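Local coordinates for protein probable ss-1,3-N-acetylglucosaminyltransferase (Staphylococcus aureus subsp. aureus N315, PDB 6H21) that is probably a glycosyltransferase with a GT-A fold, seen here with bound uridine-diphosphate-N-acetylglucosamine and manganese, at residues Phe29-Lys34 and Leu109-Leu114; Leu35-Ser40 and Gly140-Gly145; Ile57-Asn62 and Ser91-Thr96. All coordinates share one frame; numbering follows the deposited sequence.

Contact 1: Phe29-Lys34 and Leu109-Leu114; sequences FNNGEK and LDSDDL. With MN (manganese (II) ion), chain Y; MN (manganese (II) ion), chain Z; UD1 (uridine-diphosphate-N-acetylglucosamine), chain X.
Asn31 meets Ser111 where the loop after strand 22-28 faces the loop after strand 105-108, at the edge of the UD1 pocket of this GT-A fold. The amide nitrogen ND2 of Asn31 lies 2.8 Å from Ser111 OG, but the N-H is poorly aimed and the bond is weak. The other end of that amide is turned back on its own loop, Asn31 OD1 accepting from the Phe29 backbone N at 2.9 Å. Packing is closer around the buried Ser111, whose side chain touches Leu35, Met26 and Thr28. Its chi1 of 56° sets OG between the backbone N and the carbonyl carbon, where Ser111 OG also shares a 2.8 Å hydrogen bond with UD1 O2', while its backbone N gives a nearly straight bond to UD1 O3B. UD1 O4 lies over one face of the Phe29 ring, toward its rim. Loose by contrast are Glu33 and Lys34, exposed and with their side-chain ends unmodelled. Asp110 and Asp112 fit the DxD pattern. Asp112 chelates one manganese through OD1 at 2.3 Å and OD2 at 2.2 Å, and OD2 also reaches the second manganese. Two diphosphate oxygens and two waters complete the first ion's shell, so the metal, held by the Asp112 carboxylate, probably offsets the diphosphate's negative charge.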
loop_
_atom_site.group_PDB
_atom_site.type_symbol
_atom_site.label_atom_id
_atom_site.label_comp_id
_atom_site.label_asym_id
_atom_site.label_seq_id
_atom_site.Cartn_x
_atom_site.Cartn_y
_atom_site.Cartn_z
ATOM N N PHE C 29 25.855 40.402 2.042
ATOM C CA PHE C 29 24.584 41.094 1.909
ATOM C C PHE C 29 24.025 41.409 3.302
ATOM O O PHE C 29 23.627 40.502 4.036
ATOM C CB PHE C 29 23.592 40.261 1.096
ATOM C CG PHE C 29 22.245 40.919 0.950
ATOM C CD1 PHE C 29 22.106 42.068 0.181
ATOM C CD2 PHE C 29 21.130 40.414 1.603
ATOM C CE1 PHE C 29 20.872 42.686 0.053
ATOM C CE2 PHE C 29 19.896 41.031 1.467
ATOM C CZ PHE C 29 19.771 42.166 0.694
ATOM N N ASN C 30 24.055 42.697 3.668
ATOM C CA ASN C 30 23.465 43.223 4.913
ATOM C C ASN C 30 24.029 42.519 6.151
ATOM O O ASN C 30 23.283 42.210 7.083
ATOM C CB ASN C 30 21.941 43.102 4.911
ATOM C CG ASN C 30 21.283 44.061 3.948
ATOM O OD1 ASN C 30 21.959 44.855 3.296
ATOM N ND2 ASN C 30 19.965 43.996 3.865
ATOM N N ASN C 31 25.344 42.285 6.172
ATOM C CA ASN C 31 25.983 41.624 7.309
ATOM C C ASN C 31 26.231 42.640 8.431
ATOM O O ASN C 31 26.125 42.307 9.610
ATOM C CB ASN C 31 27.274 40.924 6.885
ATOM C CG ASN C 31 27.036 39.934 5.768
ATOM O OD1 ASN C 31 27.127 40.285 4.595
ATOM N ND2 ASN C 31 26.673 38.714 6.119
ATOM N N GLY C 32 26.568 43.879 8.053
ATOM C CA GLY C 32 26.922 44.920 9.011
ATOM C C GLY C 32 28.161 44.539 9.805
ATOM O O GLY C 32 29.051 43.864 9.282
ATOM N N GLU C 33 28.176 44.930 11.083
ATOM C CA GLU C 33 29.364 44.889 11.937
ATOM C C GLU C 33 29.763 43.443 12.272
ATOM O O GLU C 33 30.923 43.200 12.592
ATOM C CB GLU C 33 29.128 45.712 13.206
ATOM C CG GLU C 33 29.058 47.209 12.955
ATOM N N LYS C 34 28.818 42.493 12.185
ATOM C CA LYS C 34 29.092 41.054 12.397
ATOM C C LYS C 34 30.165 40.536 11.419
ATOM O O LYS C 34 30.862 39.555 11.716
ATOM C CB LYS C 34 27.806 40.234 12.249
ATOM C CG LYS C 34 26.793 40.385 13.378
ATOM C CD LYS C 34 25.524 39.576 13.175
ATOM N N LEU C 109 33.714 31.043 0.823
ATOM C CA LEU C 109 33.427 31.322 2.213
ATOM C C LEU C 109 32.138 32.140 2.275
ATOM O O LEU C 109 32.037 33.158 1.632
ATOM C CB LEU C 109 34.604 32.093 2.815
ATOM C CG LEU C 109 34.379 32.683 4.203
ATOM C CD1 LEU C 109 34.154 31.592 5.247
ATOM C CD2 LEU C 109 35.547 33.567 4.589
ATOM N N ASP C 110 31.170 31.678 3.068
ATOM C CA ASP C 110 29.969 32.468 3.325
ATOM C C ASP C 110 30.306 33.513 4.399
ATOM O O ASP C 110 31.156 33.269 5.280
ATOM C CB ASP C 110 28.777 31.564 3.655
ATOM C CG ASP C 110 28.302 30.731 2.473
ATOM O OD1 ASP C 110 28.715 31.029 1.320
ATOM O OD2 ASP C 110 27.508 29.797 2.704
ATOM N N SER C 111 29.630 34.665 4.299
ATOM C CA SER C 111 29.911 35.884 5.047
ATOM C C SER C 111 29.606 35.740 6.547
ATOM O O SER C 111 29.973 36.610 7.326
ATOM C CB SER C 111 29.136 37.041 4.471
ATOM O OG SER C 111 27.754 36.738 4.450
ATOM N N ASP C 112 28.933 34.661 6.945
ATOM C CA ASP C 112 28.582 34.446 8.346
ATOM C C ASP C 112 29.450 33.347 8.994
ATOM O O ASP C 112 29.316 33.101 10.184
ATOM C CB ASP C 112 27.084 34.128 8.489
ATOM C CG ASP C 112 26.614 32.921 7.690
ATOM O OD1 ASP C 112 27.404 32.404 6.868
ATOM O OD2 ASP C 112 25.453 32.488 7.891
ATOM N N ASP C 113 30.329 32.681 8.234
ATOM C CA ASP C 113 31.092 31.490 8.749
ATOM C C ASP C 113 32.530 31.907 9.114
ATOM O O ASP C 113 32.883 33.076 8.995
ATOM C CB ASP C 113 31.056 30.342 7.733
ATOM C CG ASP C 113 29.657 29.802 7.436
ATOM O OD1 ASP C 113 28.788 29.903 8.319
ATOM O OD2 ASP C 113 29.456 29.299 6.301
ATOM N N LEU C 114 33.338 30.961 9.606
ATOM C CA LEU C 114 34.693 31.235 10.128
ATOM C C LEU C 114 35.672 30.189 9.581
ATOM O O LEU C 114 35.359 28.998 9.573
ATOM C CB LEU C 114 34.683 31.164 11.657
ATOM C CG LEU C 114 33.696 32.079 12.374
ATOM C CD1 LEU C 114 33.619 31.731 13.861
ATOM C CD2 LEU C 114 34.091 33.533 12.177
HETATM MN MN MN Y . 25.765 30.858 6.403
HETATM MN MN MN Z . 23.312 33.115 8.778
HETATM C "C1'" UD1 X . 22.929 27.930 3.096
HETATM C "C2'" UD1 X . 23.678 26.597 3.017
HETATM C "C3'" UD1 X . 25.123 26.838 2.583
HETATM C "C4'" UD1 X . 25.138 27.626 1.275
HETATM C "C5'" UD1 X . 24.252 28.873 1.345
HETATM C "C6'" UD1 X . 24.163 29.596 -0.003
HETATM C "C7'" UD1 X . 22.924 24.827 4.563
HETATM C "C8'" UD1 X . 23.054 24.266 5.954
HETATM N "N2'" UD1 X . 23.649 25.918 4.307
HETATM O "O1'" UD1 X . 23.598 28.743 4.065
HETATM O "O3'" UD1 X . 25.805 25.584 2.426
HETATM O "O4'" UD1 X . 26.483 28.019 0.995
HETATM O "O5'" UD1 X . 22.924 28.555 1.811
HETATM O "O6'" UD1 X . 23.768 28.726 -1.059
HETATM O "O7'" UD1 X . 22.208 24.308 3.723
HETATM N N1 UD1 X . 24.026 36.287 -0.015
HETATM C C2 UD1 X . 24.125 37.016 -1.213
HETATM N N3 UD1 X . 23.084 37.676 -1.708
HETATM C C4 UD1 X . 21.915 37.674 -1.079
HETATM C C5 UD1 X . 21.771 36.964 0.114
HETATM C C6 UD1 X . 22.851 36.254 0.642
HETATM O O2 UD1 X . 25.186 37.055 -1.849
HETATM O O4 UD1 X . 20.978 38.329 -1.588
HETATM C C1B UD1 X . 25.222 35.578 0.442
HETATM C C2B UD1 X . 25.501 35.717 1.929
HETATM O "O2'" UD1 X . 26.113 36.968 2.219
HETATM C C3B UD1 X . 26.404 34.519 2.176
HETATM C C4B UD1 X . 25.918 33.482 1.165
HETATM O O4B UD1 X . 25.110 34.176 0.201
HETATM O O3B UD1 X . 27.773 34.852 1.910
HETATM C C5B UD1 X . 25.071 32.394 1.801
HETATM O O5B UD1 X . 24.132 33.003 2.676
HETATM P PA UD1 X . 23.881 32.464 4.161
HETATM O O1A UD1 X . 22.856 33.378 4.750
HETATM O O2A UD1 X . 25.183 32.152 4.896
HETATM O O3A UD1 X . 23.167 31.093 3.816
HETATM P PB UD1 X . 22.910 29.928 4.875
HETATM O O1B UD1 X . 21.431 29.707 4.953
HETATM O O2B UD1 X . 23.685 30.129 6.169
HETATM O O HOH W 1 26.919 29.338 5.202
HETATM O O HOH W 2 26.242 29.586 8.091
#

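Contact 2: Leu35-Ser40 and Gly140-Gly145; sequences LHRTIS and GVEGKG
Arg37 NH1 donates to Glu142 OE2 at 2.8 Å, a salt bridge at the surface of the GT-A domain that spans from helix 35-43 to the end of strand 134-142. The two side chains approach from opposite directions and meet through a single close pair of atoms. OE2 uses its syn lone pair, on the side of the other carboxylate oxygen, yet the N-H points at it with an angle of only 136°. The acceptor sits at the edge of the guanidinium but tilted out of its plane, and the two flat groups are turned 45° against each other; this is therefore not the coplanar, two-bond pairing that arginine and carboxylate can form. Arg37 gets there with CG anti to the backbone N (chi1 -171°), running out from the helix before bending at chi3. Glu142 stays extended beyond CG. Both side chains also rest on Val225 of strand 222-225, which pairs with strand 134-142. Behind the bridge the helix turns its buried side to strand 22-28, where Leu35 and Ile39 pack on Met26. One turn of it carries a doubly used carbonyl: His36 O accepts from the backbone N of Ser40 and, at 2.8 Å, from Ser40 OG, the hydroxyl standing above the carbonyl plane.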
loop_
_atom_site.group_PDB
_atom_site.type_symbol
_atom_site.label_atom_id
_atom_site.label_comp_id
_atom_site.label_asym_id
_atom_site.label_seq_id
_atom_site.Cartn_x
_atom_site.Cartn_y
_atom_site.Cartn_z
ATOM N N LEU C 35 30.298 41.186 10.256
ATOM C CA LEU C 35 31.206 40.756 9.190
ATOM C C LEU C 35 32.686 40.846 9.614
ATOM O O LEU C 35 33.520 40.128 9.051
ATOM C CB LEU C 35 30.931 41.609 7.946
ATOM C CG LEU C 35 31.738 41.244 6.703
ATOM C CD1 LEU C 35 31.506 39.793 6.311
ATOM C CD2 LEU C 35 31.402 42.167 5.544
ATOM N N HIS C 36 33.027 41.720 10.575
ATOM C CA HIS C 36 34.424 41.868 11.050
ATOM C C HIS C 36 35.015 40.504 11.436
ATOM O O HIS C 36 36.175 40.191 11.093
ATOM C CB HIS C 36 34.520 42.825 12.248
ATOM C CG HIS C 36 34.442 44.266 11.879
ATOM N ND1 HIS C 36 35.422 44.887 11.133
ATOM C CD2 HIS C 36 33.512 45.209 12.150
ATOM C CE1 HIS C 36 35.101 46.153 10.961
ATOM N NE2 HIS C 36 33.931 46.377 11.574
ATOM N N ARG C 37 34.224 39.709 12.156
ATOM C CA ARG C 37 34.682 38.446 12.690
ATOM C C ARG C 37 35.098 37.483 11.572
ATOM O O ARG C 37 36.117 36.823 11.689
ATOM C CB ARG C 37 33.585 37.792 13.528
ATOM C CG ARG C 37 34.069 36.575 14.298
ATOM C CD ARG C 37 33.000 36.038 15.222
ATOM N NE ARG C 37 31.853 35.483 14.517
ATOM C CZ ARG C 37 31.005 34.614 15.054
ATOM N NH1 ARG C 37 31.210 34.159 16.280
ATOM N NH2 ARG C 37 29.961 34.194 14.364
ATOM N N THR C 38 34.280 37.392 10.519
ATOM C CA THR C 38 34.526 36.483 9.393
ATOM C C THR C 38 35.764 36.961 8.625
ATOM O O THR C 38 36.620 36.158 8.272
ATOM C CB THR C 38 33.303 36.374 8.470
ATOM O OG1 THR C 38 32.245 35.721 9.179
ATOM C CG2 THR C 38 33.600 35.625 7.193
ATOM N N ILE C 39 35.850 38.272 8.375
ATOM C CA ILE C 39 36.974 38.816 7.630
ATOM C C ILE C 39 38.265 38.550 8.413
ATOM O O ILE C 39 39.270 38.150 7.824
ATOM C CB ILE C 39 36.776 40.307 7.299
ATOM C CG1 ILE C 39 35.652 40.491 6.281
ATOM C CG2 ILE C 39 38.076 40.931 6.805
ATOM C CD1 ILE C 39 35.271 41.931 6.043
ATOM N N SER C 40 38.230 38.800 9.729
ATOM C CA SER C 40 39.391 38.588 10.600
ATOM C C SER C 40 39.866 37.126 10.526
ATOM O O SER C 40 41.074 36.858 10.555
ATOM C CB SER C 40 39.081 38.995 12.015
ATOM O OG SER C 40 38.747 40.382 12.095
ATOM N N GLY C 140 33.264 22.264 11.189
ATOM C CA GLY C 140 32.762 22.435 12.531
ATOM C C GLY C 140 31.440 23.177 12.521
ATOM O O GLY C 140 30.955 23.577 11.463
ATOM N N VAL C 141 30.888 23.391 13.718
ATOM C CA VAL C 141 29.636 24.104 13.878
ATOM C C VAL C 141 29.699 25.050 15.091
ATOM O O VAL C 141 30.335 24.764 16.116
ATOM C CB VAL C 141 28.461 23.112 13.980
ATOM C CG1 VAL C 141 28.335 22.524 15.383
ATOM C CG2 VAL C 141 27.163 23.776 13.552
ATOM N N GLU C 142 29.039 26.201 14.941
ATOM C CA GLU C 142 28.768 27.142 16.022
ATOM C C GLU C 142 27.246 27.304 16.138
ATOM O O GLU C 142 26.568 27.712 15.166
ATOM C CB GLU C 142 29.419 28.501 15.758
ATOM C CG GLU C 142 29.446 29.393 16.987
ATOM C CD GLU C 142 29.545 30.881 16.706
ATOM O OE1 GLU C 142 28.595 31.421 16.116
ATOM O OE2 GLU C 142 30.574 31.493 17.059
ATOM N N GLY C 143 26.721 26.980 17.324
ATOM C CA GLY C 143 25.287 27.086 17.645
ATOM C C GLY C 143 24.499 25.850 17.228
ATOM O O GLY C 143 24.842 25.201 16.247
ATOM N N LYS C 144 23.432 25.542 17.984
ATOM C CA LYS C 144 22.442 24.503 17.643
ATOM C C LYS C 144 21.717 24.886 16.339
ATOM O O LYS C 144 21.638 26.067 15.981
ATOM C CB LYS C 144 21.451 24.327 18.801
ATOM N N GLY C 145 21.178 23.877 15.638
ATOM C CA GLY C 145 20.515 24.039 14.319
ATOM C C GLY C 145 20.934 22.950 13.340
ATOM O O GLY C 145 21.140 21.801 13.744
#

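Contact 3: Ile57-Asn62 and Ser91-Thr96; sequences IDDHSN and SVPRNT. With UD1 (uridine-diphosphate-N-acetylglucosamine), chain X.
This is a buried, largely apolar contact in which the end of strand 52-58 and the loop after it pack against the first turns of helix 91-100, within the nucleotide-binding half of the GT-A fold. Ile57 fits against Pro93. Ile57 CG2 meets Pro93 CB at 3.8 Å, and Ile57 CG1 lies 3.4 Å from Pro93 O. Having CG2 anti to the backbone N turns that methyl to the helix, where Ile57 CG2 also nears Thr96 CB at 4.0 Å. Thr96 keeps its hydroxyl within the helix, OG1 bonding to Val92 O from above the carbonyl plane. Farther along, the Asp59 side chain passes Pro93 at an angle, Asp59 CG 3.6 Å from Pro93 CG. Asp59 OD2 accepts from UD1 N3 at 2.8 Å in an almost straight bond (172°), and Ser87 OG holds the same oxygen. Pro93 CG borders UD1 O2, so the proline lines the pocket beside the base. On another side of the helix, the extended Arg94 chain brings NH2 to UD1 O4' at 2.9 Å, the acceptor lying in the guanidinium plane. Asp59 thus reads the imide N-H of uracil, while salt bridges to Asp110 and Asp199 probably hold the Arg94 guanidinium in place for UD1 O4'.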
loop_
_atom_site.group_PDB
_atom_site.type_symbol
_atom_site.label_atom_id
_atom_site.label_comp_id
_atom_site.label_asym_id
_atom_site.label_seq_id
_atom_site.Cartn_x
_atom_site.Cartn_y
_atom_site.Cartn_z
ATOM N N ILE C 57 32.536 40.239 -2.629
ATOM C CA ILE C 57 31.555 40.720 -3.576
ATOM C C ILE C 57 30.273 41.058 -2.821
ATOM O O ILE C 57 29.590 40.166 -2.381
ATOM C CB ILE C 57 31.276 39.681 -4.670
ATOM C CG1 ILE C 57 32.563 39.073 -5.224
ATOM C CG2 ILE C 57 30.404 40.310 -5.752
ATOM C CD1 ILE C 57 33.396 40.045 -6.012
ATOM N N ASP C 58 29.945 42.346 -2.712
ATOM C CA ASP C 58 28.755 42.752 -1.976
ATOM C C ASP C 58 27.537 42.813 -2.910
ATOM O O ASP C 58 27.536 43.538 -3.910
ATOM C CB ASP C 58 28.943 44.083 -1.263
ATOM C CG ASP C 58 27.715 44.442 -0.453
ATOM O OD1 ASP C 58 27.483 43.783 0.586
ATOM O OD2 ASP C 58 26.966 45.315 -0.912
ATOM N N ASP C 59 26.487 42.070 -2.544
ATOM C CA ASP C 59 25.302 41.897 -3.406
ATOM C C ASP C 59 24.329 43.064 -3.170
ATOM O O ASP C 59 23.161 42.858 -2.849
ATOM C CB ASP C 59 24.661 40.524 -3.191
ATOM C CG ASP C 59 23.773 40.041 -4.333
ATOM O OD1 ASP C 59 23.756 40.697 -5.402
ATOM O OD2 ASP C 59 23.114 39.006 -4.151
ATOM N N HIS C 60 24.842 44.282 -3.377
ATOM C CA HIS C 60 24.136 45.557 -3.200
ATOM C C HIS C 60 23.371 45.579 -1.866
ATOM O O HIS C 60 22.138 45.646 -1.845
ATOM C CB HIS C 60 23.237 45.864 -4.413
ATOM C CG HIS C 60 23.008 47.332 -4.587
ATOM N ND1 HIS C 60 21.800 47.931 -4.317
ATOM C CD2 HIS C 60 23.840 48.323 -4.967
ATOM C CE1 HIS C 60 21.889 49.229 -4.543
ATOM N NE2 HIS C 60 23.141 49.500 -4.927
ATOM N N SER C 61 24.121 45.534 -0.758
ATOM C CA SER C 61 23.570 45.704 0.584
ATOM C C SER C 61 22.758 47.001 0.624
ATOM O O SER C 61 23.108 47.970 -0.062
ATOM C CB SER C 61 24.668 45.720 1.624
ATOM O OG SER C 61 25.298 44.454 1.724
ATOM N N ASN C 62 21.713 47.031 1.455
ATOM C CA ASN C 62 20.871 48.231 1.585
ATOM C C ASN C 62 20.688 48.614 3.066
ATOM O O ASN C 62 19.684 49.229 3.420
ATOM C CB ASN C 62 19.529 48.014 0.880
ATOM C CG ASN C 62 18.837 46.758 1.359
ATOM O OD1 ASN C 62 18.873 46.449 2.547
ATOM N ND2 ASN C 62 18.223 46.022 0.450
ATOM N N SER C 91 24.754 33.112 -5.989
ATOM C CA SER C 91 25.179 32.657 -7.328
ATOM C C SER C 91 25.920 33.755 -8.128
ATOM O O SER C 91 27.055 33.544 -8.535
ATOM C CB SER C 91 24.019 32.053 -8.085
ATOM O OG SER C 91 23.623 30.836 -7.463
ATOM N N VAL C 92 25.299 34.918 -8.367
ATOM C CA VAL C 92 25.925 35.975 -9.197
ATOM C C VAL C 92 27.184 36.527 -8.512
ATOM O O VAL C 92 28.242 36.637 -9.148
ATOM C CB VAL C 92 24.917 37.092 -9.541
ATOM C CG1 VAL C 92 25.592 38.297 -10.157
ATOM C CG2 VAL C 92 23.813 36.582 -10.462
ATOM N N PRO C 93 27.130 36.927 -7.219
ATOM C CA PRO C 93 28.333 37.365 -6.512
ATOM C C PRO C 93 29.480 36.341 -6.573
ATOM O O PRO C 93 30.618 36.718 -6.751
ATOM C CB PRO C 93 27.898 37.573 -5.050
ATOM C CG PRO C 93 26.374 37.630 -5.076
ATOM C CD PRO C 93 25.927 36.992 -6.375
ATOM N N ARG C 94 29.172 35.053 -6.420
ATOM C CA ARG C 94 30.202 34.024 -6.506
ATOM C C ARG C 94 30.750 33.943 -7.936
ATOM O O ARG C 94 31.974 33.804 -8.118
ATOM C CB ARG C 94 29.680 32.666 -6.020
ATOM C CG ARG C 94 29.590 32.529 -4.507
ATOM C CD ARG C 94 28.942 31.210 -4.141
ATOM N NE ARG C 94 28.735 30.957 -2.720
ATOM C CZ ARG C 94 27.915 30.017 -2.252
ATOM N NH1 ARG C 94 27.187 29.321 -3.108
ATOM N NH2 ARG C 94 27.823 29.776 -0.948
ATOM N N ASN C 95 29.865 34.048 -8.942
ATOM C CA ASN C 95 30.293 34.075 -10.351
ATOM C C ASN C 95 31.218 35.277 -10.580
ATOM O O ASN C 95 32.243 35.147 -11.255
ATOM C CB ASN C 95 29.125 34.139 -11.341
ATOM C CG ASN C 95 28.382 32.831 -11.511
ATOM O OD1 ASN C 95 28.880 31.766 -11.150
ATOM N ND2 ASN C 95 27.182 32.906 -12.067
ATOM N N THR C 96 30.842 36.445 -10.042
ATOM C CA THR C 96 31.647 37.669 -10.188
ATOM C C THR C 96 33.070 37.460 -9.637
ATOM O O THR C 96 34.041 37.888 -10.255
ATOM C CB THR C 96 31.003 38.866 -9.480
ATOM O OG1 THR C 96 29.630 38.961 -9.856
ATOM C CG2 THR C 96 31.715 40.159 -9.794
HETATM C "C1'" UD1 X . 22.929 27.930 3.096
HETATM C "C2'" UD1 X . 23.678 26.597 3.017
HETATM C "C3'" UD1 X . 25.123 26.838 2.583
HETATM C "C4'" UD1 X . 25.138 27.626 1.275
HETATM C "C5'" UD1 X . 24.252 28.873 1.345
HETATM C "C6'" UD1 X . 24.163 29.596 -0.003
HETATM C "C7'" UD1 X . 22.924 24.827 4.563
HETATM C "C8'" UD1 X . 23.054 24.266 5.954
HETATM N "N2'" UD1 X . 23.649 25.918 4.307
HETATM O "O1'" UD1 X . 23.598 28.743 4.065
HETATM O "O3'" UD1 X . 25.805 25.584 2.426
HETATM O "O4'" UD1 X . 26.483 28.019 0.995
HETATM O "O5'" UD1 X . 22.924 28.555 1.811
HETATM O "O6'" UD1 X . 23.768 28.726 -1.059
HETATM O "O7'" UD1 X . 22.208 24.308 3.723
HETATM N N1 UD1 X . 24.026 36.287 -0.015
HETATM C C2 UD1 X . 24.125 37.016 -1.213
HETATM N N3 UD1 X . 23.084 37.676 -1.708
HETATM C C4 UD1 X . 21.915 37.674 -1.079
HETATM C C5 UD1 X . 21.771 36.964 0.114
HETATM C C6 UD1 X . 22.851 36.254 0.642
HETATM O O2 UD1 X . 25.186 37.055 -1.849
HETATM O O4 UD1 X . 20.978 38.329 -1.588
HETATM C C1B UD1 X . 25.222 35.578 0.442
HETATM C C2B UD1 X . 25.501 35.717 1.929
HETATM O "O2'" UD1 X . 26.113 36.968 2.219
HETATM C C3B UD1 X . 26.404 34.519 2.176
HETATM C C4B UD1 X . 25.918 33.482 1.165
HETATM O O4B UD1 X . 25.110 34.176 0.201
HETATM O O3B UD1 X . 27.773 34.852 1.910
HETATM C C5B UD1 X . 25.071 32.394 1.801
HETATM O O5B UD1 X . 24.132 33.003 2.676
HETATM P PA UD1 X . 23.881 32.464 4.161
HETATM O O1A UD1 X . 22.856 33.378 4.750
HETATM O O2A UD1 X . 25.183 32.152 4.896
HETATM O O3A UD1 X . 23.167 31.093 3.816
HETATM P PB UD1 X . 22.910 29.928 4.875
HETATM O O1B UD1 X . 21.431 29.707 4.953
HETATM O O2B UD1 X . 23.685 30.129 6.169
#

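How the contacts relate
Contacts 1 and 3, with centres 12 Å apart, address the same UD1 molecule: 57-62 with 91-96 hydrogen-bonds the base, 29-34 with 109-114 binds the ribose and the metal-bound diphosphate and sets Phe29 against the base, and the O4' hydroxyl is shared by Arg94 and Asp110. A salt bridge of 2.7 Å from Arg94 NH2 to Asp110 OD1 ties them together, and Asn62 N lies 2.9 Å from Asn30 OD1, a probable hydrogen bond between their loops. Contact 2 sits outside the pocket, with the Arg37 side chain about 9 Å from a manganese. It still adjoins contact 1, where Thr38 OG1 is 2.7 Å from Asp113 O, probably hydrogen-bonded. Contacts 2 and 3 do not touch.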